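Local coordinates for sugar ABC transporter substrate-binding protein (PDB 5U2P) that probably captures a solute, of a kind not yet established, in the periplasm of Treponema pallidum as the ligand-binding component of an ABC transporter, at residues A196-L201 with I373-A378; I218-E223 with R412-A417. One frame throughout, in Å; residues are numbered along the deposited sequence. Where two conformers were deposited one is given.

Contact 1 (A196-L201 with I373-A378); sequences AITKVL and IQAIDA. With EDO (1,2-ethanediol), chain E.
The hydroxyl OG1 of Thr198 is gripped twice: it accepts a hydrogen bond from the backbone N of Ile376 at 3.0 Å, with an N-H...O angle of 150°, and is hydrogen-bonded to the carbonyl of Ala194 one turn earlier in its helix. This joins helix 191-214 to the end of strand 372-374 within one lobe of the solute-binding protein fold, just where the strand, which runs parallel to 300-303 in a mixed sheet, gives way to a turn. With chi1 at -65°, OG1 lies beside its own backbone N and leans back to Ala194, while the methyl CG2 is directed at the strand. There CG2 meets Ile373 CD1 at 3.5 Å as the two side chains lie alongside each other, pointing opposite ways, and it also rests against the carbonyl oxygen of Gln374. Carbon atoms of the 373-378 segment also crowd OG1: the CA of Ala375 is 3.4 Å from it and CG2 of Ile376 3.5 Å. Because CG1 of Ile376 sits between its backbone N and carbonyl carbon (chi1 58°), the long branch runs past the hydroxyl towards Ile197, the residue before Thr198 in the helix. Ile197 and Ile376 lie roughly perpendicular, CG2 of the first meeting CD1 of the second at 3.9 Å. Every residue that touches here is buried, and Pro189 adds to the apolar cover of Ile376. Past Ile376, Ala378 N closes the turn onto Ala375 O. A 1,2-ethanediol molecule, probably from the crystallisation liquor, is also bound by Asn140 and Ser138; its O2 donates a hydrogen bond to Asp377 OD1 at 2.8 Å.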
ATOM      1  N   ALA A 196       8.324   2.483  -9.372  1.00 25.72           N
ATOM      2  CA  ALA A 196       9.532   3.195  -9.735  1.00 24.34           C
ATOM      3  C   ALA A 196       9.338   4.705  -9.767  1.00 22.86           C
ATOM      4  O   ALA A 196      10.196   5.441  -9.279  1.00 26.96           O
ATOM      5  CB  ALA A 196      10.026   2.690 -11.073  1.00 27.43           C
ATOM      6  N   ILE A 197       8.221   5.169 -10.327  1.00 22.96           N
ATOM      7  CA  ILE A 197       7.923   6.599 -10.362  1.00 25.53           C
ATOM      8  C   ILE A 197       7.838   7.126  -8.929  1.00 23.17           C
ATOM      9  O   ILE A 197       8.327   8.221  -8.616  1.00 24.00           O
ATOM     10  CB  ILE A 197       6.599   6.895 -11.114  1.00 26.46           C
ATOM     11  CG1 ILE A 197       6.766   6.628 -12.615  1.00 25.33           C
ATOM     12  CG2 ILE A 197       6.135   8.351 -10.880  1.00 27.70           C
ATOM     13  CD1 ILE A 197       5.473   6.660 -13.407  1.00 29.96           C
ATOM     14  N   THR A 198       7.209   6.340  -8.067  1.00 23.94           N
ATOM     15  CA  THR A 198       6.956   6.785  -6.704  1.00 24.44           C
ATOM     16  C   THR A 198       8.293   6.948  -5.981  1.00 22.46           C
ATOM     17  O   THR A 198       8.513   7.937  -5.251  1.00 24.64           O
ATOM     18  CB  THR A 198       6.016   5.792  -5.956  1.00 22.19           C
ATOM     19  OG1 THR A 198       4.727   5.805  -6.584  1.00 21.31           O
ATOM     20  CG2 THR A 198       5.846   6.197  -4.484  1.00 22.16           C
ATOM     21  N   LYS A 199       9.199   6.002  -6.192  1.00 24.78           N
ATOM     22  CA  LYS A 199      10.487   6.037  -5.513  1.00 25.19           C
ATOM     23  C   LYS A 199      11.367   7.207  -5.967  1.00 26.42           C
ATOM     24  O   LYS A 199      12.023   7.828  -5.149  1.00 35.67           O
ATOM     25  CB  LYS A 199      11.233   4.722  -5.709  1.00 30.01           C
ATOM     26  CG  LYS A 199      10.653   3.596  -4.905  1.00 28.34           C
ATOM     27  CD  LYS A 199      11.528   2.359  -5.008  1.00 42.91           C
ATOM     28  CE  LYS A 199      10.952   1.235  -4.214  1.00 46.11           C
ATOM     29  NZ  LYS A 199      12.016   0.277  -3.782  1.00 49.31           N
ATOM     30  N   VAL A 200      11.391   7.501  -7.258  0.54 26.25           N
ATOM     31  CA  VAL A 200      12.264   8.579  -7.719  0.54 33.38           C
ATOM     32  C   VAL A 200      11.728   9.918  -7.203  0.54 43.95           C
ATOM     33  O   VAL A 200      12.503  10.799  -6.841  0.54 32.03           O
ATOM     34  CB  VAL A 200      12.414   8.590  -9.259  0.54 41.04           C
ATOM     35  CG1 VAL A 200      11.083   8.856  -9.950  0.54 46.68           C
ATOM     36  CG2 VAL A 200      13.472   9.607  -9.680  0.54 50.04           C
ATOM     37  N   LEU A 201      10.408  10.053  -7.116  1.00 29.65           N
ATOM     38  CA  LEU A 201       9.798  11.319  -6.682  1.00 28.94           C
ATOM     39  C   LEU A 201       9.755  11.511  -5.164  1.00 35.24           C
ATOM     40  O   LEU A 201       9.716  12.642  -4.684  1.00 29.89           O
ATOM     41  CB  LEU A 201       8.374  11.445  -7.228  1.00 25.48           C
ATOM     42  CG  LEU A 201       8.241  11.605  -8.747  1.00 30.20           C
ATOM     43  CD1 LEU A 201       6.773  11.604  -9.139  1.00 27.30           C
ATOM     44  CD2 LEU A 201       8.940  12.864  -9.261  1.00 38.59           C
ATOM     45  N   ILE A 373       6.296   4.192   1.451  1.00 19.60           N
ATOM     46  CA  ILE A 373       5.434   5.263   0.993  1.00 18.67           C
ATOM     47  C   ILE A 373       4.400   4.724   0.042  1.00 21.38           C
ATOM     48  O   ILE A 373       4.570   3.641  -0.517  1.00 23.85           O
ATOM     49  CB  ILE A 373       6.236   6.396   0.326  1.00 30.39           C
ATOM     50  CG1 ILE A 373       7.037   5.882  -0.882  1.00 28.59           C
ATOM     51  CG2 ILE A 373       7.145   6.995   1.361  1.00 23.88           C
ATOM     52  CD1 ILE A 373       7.777   7.030  -1.652  1.00 31.49           C
ATOM     53  N   GLN A 374       3.296   5.442  -0.103  1.00 21.38           N
ATOM     54  CA  GLN A 374       2.214   4.950  -0.944  1.00 19.09           C
ATOM     55  C   GLN A 374       2.496   5.123  -2.440  1.00 22.84           C
ATOM     56  O   GLN A 374       2.732   6.247  -2.937  1.00 21.53           O
ATOM     57  CB  GLN A 374       0.898   5.638  -0.591  1.00 18.77           C
ATOM     58  CG  GLN A 374      -0.249   5.128  -1.462  1.00 17.60           C
ATOM     59  CD  GLN A 374      -1.599   5.196  -0.805  1.00 22.30           C
ATOM     60  OE1 GLN A 374      -1.826   4.591   0.249  1.00 23.12           O
ATOM     61  NE2 GLN A 374      -2.519   5.923  -1.435  1.00 21.91           N
ATOM     62  N   ALA A 375       2.446   4.003  -3.157  1.00 19.46           N
ATOM     63  CA  ALA A 375       2.573   3.997  -4.603  1.00 17.54           C
ATOM     64  C   ALA A 375       1.431   4.748  -5.267  1.00 22.02           C
ATOM     65  O   ALA A 375       0.282   4.666  -4.836  1.00 19.16           O
ATOM     66  CB  ALA A 375       2.625   2.555  -5.139  1.00 25.04           C
ATOM     67  N   ILE A 376       1.742   5.466  -6.347  1.00 22.15           N
ATOM     68  CA  ILE A 376       0.747   6.322  -6.974  1.00 19.78           C
ATOM     69  C   ILE A 376      -0.468   5.577  -7.544  1.00 23.51           C
ATOM     70  O   ILE A 376      -1.533   6.190  -7.680  1.00 23.22           O
ATOM     71  CB  ILE A 376       1.375   7.179  -8.094  1.00 17.77           C
ATOM     72  CG1 ILE A 376       2.031   6.288  -9.156  1.00 20.07           C
ATOM     73  CG2 ILE A 376       2.362   8.170  -7.503  1.00 22.06           C
ATOM     74  CD1 ILE A 376       2.475   7.038 -10.446  1.00 27.27           C
ATOM     75  N   ASP A 377      -0.352   4.269  -7.811  1.00 22.59           N
ATOM     76  CA  ASP A 377      -1.502   3.512  -8.322  1.00 23.74           C
ATOM     77  C   ASP A 377      -2.450   3.066  -7.205  1.00 18.78           C
ATOM     78  O   ASP A 377      -3.496   2.502  -7.490  1.00 25.80           O
ATOM     79  CB  ASP A 377      -1.058   2.283  -9.161  1.00 20.91           C
ATOM     80  CG  ASP A 377      -0.284   1.240  -8.370  1.00 19.22           C
ATOM     81  OD1 ASP A 377       0.329   1.599  -7.342  1.00 22.02           O
ATOM     82  OD2 ASP A 377      -0.258   0.052  -8.820  1.00 23.72           O
ATOM     83  N   ALA A 378      -2.087   3.317  -5.951  1.00 19.08           N
ATOM     84  CA  ALA A 378      -2.916   2.863  -4.827  1.00 20.91           C
ATOM     85  C   ALA A 378      -4.035   3.857  -4.529  1.00 27.25           C
ATOM     86  O   ALA A 378      -5.026   3.510  -3.873  1.00 22.19           O
ATOM     87  CB  ALA A 378      -2.069   2.644  -3.596  1.00 21.61           C
TER
HETATM   88  C1  EDO E 504      -0.603  -1.567  -4.094  1.00 29.10           C
HETATM   89  O1  EDO E 504       0.435  -2.518  -3.867  1.00 29.28           O
HETATM   90  C2  EDO E 504      -0.138  -0.365  -4.901  1.00 28.26           C
HETATM   91  O2  EDO E 504       1.046  -0.575  -5.668  1.00 27.77           O

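Contact 2 (I218-E223 with R412-A417); sequences IDWTHE and RAQTEA
Gln414 and Trp220 form the tight part of this contact, where the last helix of the modelled chain meets the loop between helices 191-214 and 227-238. The side-chain oxygen OE1 of Gln414 accepts from the backbone N of Trp220 at 2.9 Å, nearly straight at 161°, although the donor stands well above the carbonyl plane of the amide. A bend in the glutamine chain, chi2 65°, folds the amide back over the loop, where it stacks on the carboxylate of Asp219 with the two planes only 4° apart. Asp219 OD1 thus lies 3.3 Å from Gln414 CD, a face-on approach that brings it close to NE2 without the angle for a hydrogen bond. The indole is held between two aliphatic groups. Ala413 CB lies over one face towards the rim, 3.7 Å from Trp220 CG, in a CH-pi contact with the five-membered ring; on the opposite face Ile218 CD1 stands 3.5 Å above the centre of the Trp220 ring. Phe395 adds an edge-to-face ring contact. An Asx turn shapes the loop beneath: Asp219 OD1 accepts from Thr221 N at 3.1 Å and, from the same face of the carboxylate, from the Thr221 hydroxyl OG1 at 2.6 Å. The two bonds fix the rotation of the carboxylate and present its plane to the amide, while the backbone continues into the 3-10 turn 220-222. Packing thins out past this point. Thr221 CG2 reaches Gln414 CB only at 4.2 Å, and His222 is exposed on the surface of the molecule. On the helix, Thr415 and Glu416 face outward, and Glu416 and Ala417 are poorly ordered as the helix runs out close to the end of the model.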
ATOM      1  N   ILE A 218      -1.361  18.993 -14.862  1.00 41.42           N
ATOM      2  CA  ILE A 218      -0.097  18.362 -15.226  1.00 33.56           C
ATOM      3  C   ILE A 218       0.237  18.589 -16.698  1.00 47.39           C
ATOM      4  O   ILE A 218      -0.653  18.607 -17.546  1.00 36.36           O
ATOM      5  CB  ILE A 218      -0.120  16.849 -14.937  1.00 34.80           C
ATOM      6  CG1 ILE A 218       1.272  16.236 -15.129  1.00 30.83           C
ATOM      7  CG2 ILE A 218      -1.149  16.127 -15.800  1.00 34.44           C
ATOM      8  CD1 ILE A 218       1.394  14.872 -14.481  1.00 32.63           C
ATOM      9  N   ASP A 219       1.522  18.794 -16.976  1.00 41.61           N
ATOM     10  CA  ASP A 219       2.047  18.723 -18.339  1.00 43.32           C
ATOM     11  C   ASP A 219       3.151  17.665 -18.386  1.00 31.71           C
ATOM     12  O   ASP A 219       4.256  17.888 -17.871  1.00 35.23           O
ATOM     13  CB  ASP A 219       2.577  20.086 -18.799  1.00 44.90           C
ATOM     14  CG  ASP A 219       2.956  20.098 -20.273  1.00 70.94           C
ATOM     15  OD1 ASP A 219       3.385  19.042 -20.791  1.00 42.33           O
ATOM     16  OD2 ASP A 219       2.825  21.161 -20.917  1.00 78.39           O
ATOM     17  N   TRP A 220       2.839  16.512 -18.971  1.00 39.45           N
ATOM     18  CA  TRP A 220       3.738  15.365 -18.932  1.00 40.83           C
ATOM     19  C   TRP A 220       5.105  15.651 -19.551  1.00 49.65           C
ATOM     20  O   TRP A 220       6.090  15.022 -19.164  1.00 34.92           O
ATOM     21  CB  TRP A 220       3.080  14.145 -19.607  1.00 44.84           C
ATOM     22  CG  TRP A 220       1.981  13.558 -18.731  1.00 43.78           C
ATOM     23  CD1 TRP A 220       0.636  13.750 -18.862  1.00 38.52           C
ATOM     24  CD2 TRP A 220       2.152  12.731 -17.571  1.00 38.90           C
ATOM     25  NE1 TRP A 220      -0.040  13.098 -17.861  1.00 36.56           N
ATOM     26  CE2 TRP A 220       0.866  12.459 -17.057  1.00 30.26           C
ATOM     27  CE3 TRP A 220       3.265  12.190 -16.921  1.00 33.49           C
ATOM     28  CZ2 TRP A 220       0.665  11.668 -15.929  1.00 34.59           C
ATOM     29  CZ3 TRP A 220       3.062  11.408 -15.798  1.00 30.76           C
ATOM     30  CH2 TRP A 220       1.774  11.159 -15.312  1.00 31.25           C
ATOM     31  N   THR A 221       5.189  16.601 -20.481  1.00 44.13           N
ATOM     32  CA  THR A 221       6.468  16.875 -21.135  1.00 40.22           C
ATOM     33  C   THR A 221       7.412  17.626 -20.211  1.00 37.09           C
ATOM     34  O   THR A 221       8.587  17.820 -20.521  1.00 45.64           O
ATOM     35  CB  THR A 221       6.278  17.674 -22.440  1.00 56.11           C
ATOM     36  OG1 THR A 221       5.602  18.903 -22.165  1.00 46.73           O
ATOM     37  CG2 THR A 221       5.465  16.856 -23.434  1.00 45.28           C
ATOM     38  N   HIS A 222       6.895  18.063 -19.074  1.00 33.43           N
ATOM     39  CA  HIS A 222       7.731  18.678 -18.066  1.00 33.72           C
ATOM     40  C   HIS A 222       8.233  17.620 -17.053  1.00 35.16           C
ATOM     41  O   HIS A 222       9.100  17.914 -16.221  1.00 36.21           O
ATOM     42  CB  HIS A 222       6.942  19.804 -17.383  1.00 68.09           C
ATOM     43  CG  HIS A 222       6.503  20.887 -18.331  1.00 88.30           C
ATOM     44  ND1 HIS A 222       5.970  20.617 -19.571  1.00100.00           N
ATOM     45  CD2 HIS A 222       6.509  22.242 -18.218  1.00 79.89           C
ATOM     46  CE1 HIS A 222       5.674  21.750 -20.185  1.00 86.01           C
ATOM     47  NE2 HIS A 222       5.993  22.749 -19.383  1.00 85.34           N
ATOM     48  N   GLU A 223       7.715  16.395 -17.126  1.00 36.53           N
ATOM     49  CA  GLU A 223       8.036  15.389 -16.104  1.00 34.25           C
ATOM     50  C   GLU A 223       9.338  14.656 -16.405  1.00 42.72           C
ATOM     51  O   GLU A 223       9.355  13.427 -16.501  1.00 31.12           O
ATOM     52  CB  GLU A 223       6.887  14.376 -15.964  1.00 31.36           C
ATOM     53  CG  GLU A 223       5.539  15.013 -15.621  1.00 40.72           C
ATOM     54  CD  GLU A 223       5.501  15.623 -14.226  1.00 49.22           C
ATOM     55  OE1 GLU A 223       4.681  16.535 -14.004  1.00 38.67           O
ATOM     56  OE2 GLU A 223       6.283  15.193 -13.352  1.00 31.30           O
ATOM     57  N   ARG A 412       3.095  11.582 -25.850  1.00 32.27           N
ATOM     58  CA  ARG A 412       1.873  10.846 -26.132  1.00 53.08           C
ATOM     59  C   ARG A 412       0.919  11.012 -24.955  1.00 68.87           C
ATOM     60  O   ARG A 412      -0.278  11.231 -25.141  1.00 44.42           O
ATOM     61  CB  ARG A 412       2.164   9.370 -26.389  1.00 39.38           C
ATOM     62  CG  ARG A 412       2.757   9.050 -27.759  1.00 62.07           C
ATOM     63  CD  ARG A 412       2.907   7.544 -27.981  1.00 82.61           C
ATOM     64  NE  ARG A 412       3.499   7.243 -29.287  1.00 95.45           N
ATOM     65  CZ  ARG A 412       4.132   6.110 -29.592  1.00 94.52           C
ATOM     66  NH1 ARG A 412       4.273   5.154 -28.687  1.00 45.53           N
ATOM     67  NH2 ARG A 412       4.639   5.930 -30.807  1.00 81.17           N
ATOM     68  N   ALA A 413       1.459  10.927 -23.741  1.00 45.10           N
ATOM     69  CA  ALA A 413       0.648  11.117 -22.538  1.00 48.73           C
ATOM     70  C   ALA A 413      -0.016  12.490 -22.553  1.00 52.36           C
ATOM     71  O   ALA A 413      -1.194  12.623 -22.229  1.00 52.27           O
ATOM     72  CB  ALA A 413       1.496  10.947 -21.279  1.00 37.13           C
ATOM     73  N   GLN A 414       0.739  13.506 -22.955  1.00 38.40           N
ATOM     74  CA  GLN A 414       0.242  14.877 -22.940  1.00 39.20           C
ATOM     75  C   GLN A 414      -0.745  15.114 -24.074  1.00 71.48           C
ATOM     76  O   GLN A 414      -1.670  15.912 -23.938  1.00 59.62           O
ATOM     77  CB  GLN A 414       1.411  15.864 -23.024  1.00 43.41           C
ATOM     78  CG  GLN A 414       1.025  17.331 -22.878  1.00 54.31           C
ATOM     79  CD  GLN A 414       0.461  17.668 -21.505  1.00 71.02           C
ATOM     80  OE1 GLN A 414       0.442  16.843 -20.601  1.00 49.05           O
ATOM     81  NE2 GLN A 414       0.004  18.895 -21.350  1.00 66.91           N
ATOM     82  N   THR A 415      -0.554  14.413 -25.189  1.00 55.19           N
ATOM     83  CA  THR A 415      -1.444  14.549 -26.335  1.00 70.82           C
ATOM     84  C   THR A 415      -2.823  13.995 -25.996  1.00 65.13           C
ATOM     85  O   THR A 415      -3.845  14.555 -26.391  1.00 78.38           O
ATOM     86  CB  THR A 415      -0.862  13.833 -27.568  1.00 64.59           C
ATOM     87  OG1 THR A 415       0.322  14.525 -27.984  1.00 57.71           O
ATOM     88  CG2 THR A 415      -1.852  13.806 -28.724  1.00 74.33           C
ATOM     89  N   GLU A 416      -2.844  12.901 -25.245  1.00 73.70           N
ATOM     90  CA  GLU A 416      -4.097  12.295 -24.833  1.00 83.61           C
ATOM     91  C   GLU A 416      -4.787  13.155 -23.781  1.00 85.11           C
ATOM     92  O   GLU A 416      -6.009  13.119 -23.646  1.00 92.97           O
ATOM     93  CB  GLU A 416      -3.853  10.887 -24.296  1.00 86.39           C
ATOM     94  CG  GLU A 416      -4.773   9.836 -24.896  1.00101.62           C
ATOM     95  CD  GLU A 416      -6.192   9.933 -24.371  1.00105.20           C
ATOM     96  OE1 GLU A 416      -6.993  10.688 -24.965  1.00108.42           O
ATOM     97  OE2 GLU A 416      -6.506   9.255 -23.365  1.00 90.78           O
ATOM     98  N   ALA A 417      -4.002  13.936 -23.042  1.00 86.34           N
ATOM     99  CA  ALA A 417      -4.556  14.838 -22.038  1.00 90.15           C
ATOM    100  C   ALA A 417      -5.505  15.824 -22.700  1.00 94.05           C
ATOM    101  O   ALA A 417      -6.691  15.873 -22.375  1.00100.78           O
ATOM    102  CB  ALA A 417      -3.448  15.580 -21.304  1.00 88.45           C
TER

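How the contacts relate
The two contacts are built from neighbouring parts of the chain: helix 191-214 carries the first half of contact 1 and leads into the loop of contact 2, while strand 372-374 and helix 406-417, which supply the other halves, are also consecutive elements. Their centres are 18 Å apart, and their nearest atoms come within about 5 Å without touching. Leu209 bridges the gap, meeting Ile197 of contact 1 as well as Ile218 and Glu223 of contact 2. The centre of contact 1 lies about 10 Å from the centre of the chain, and the contact borders the bound 1,2-ethanediol; that of contact 2 lies about 26 Å out, at the periphery of the protein.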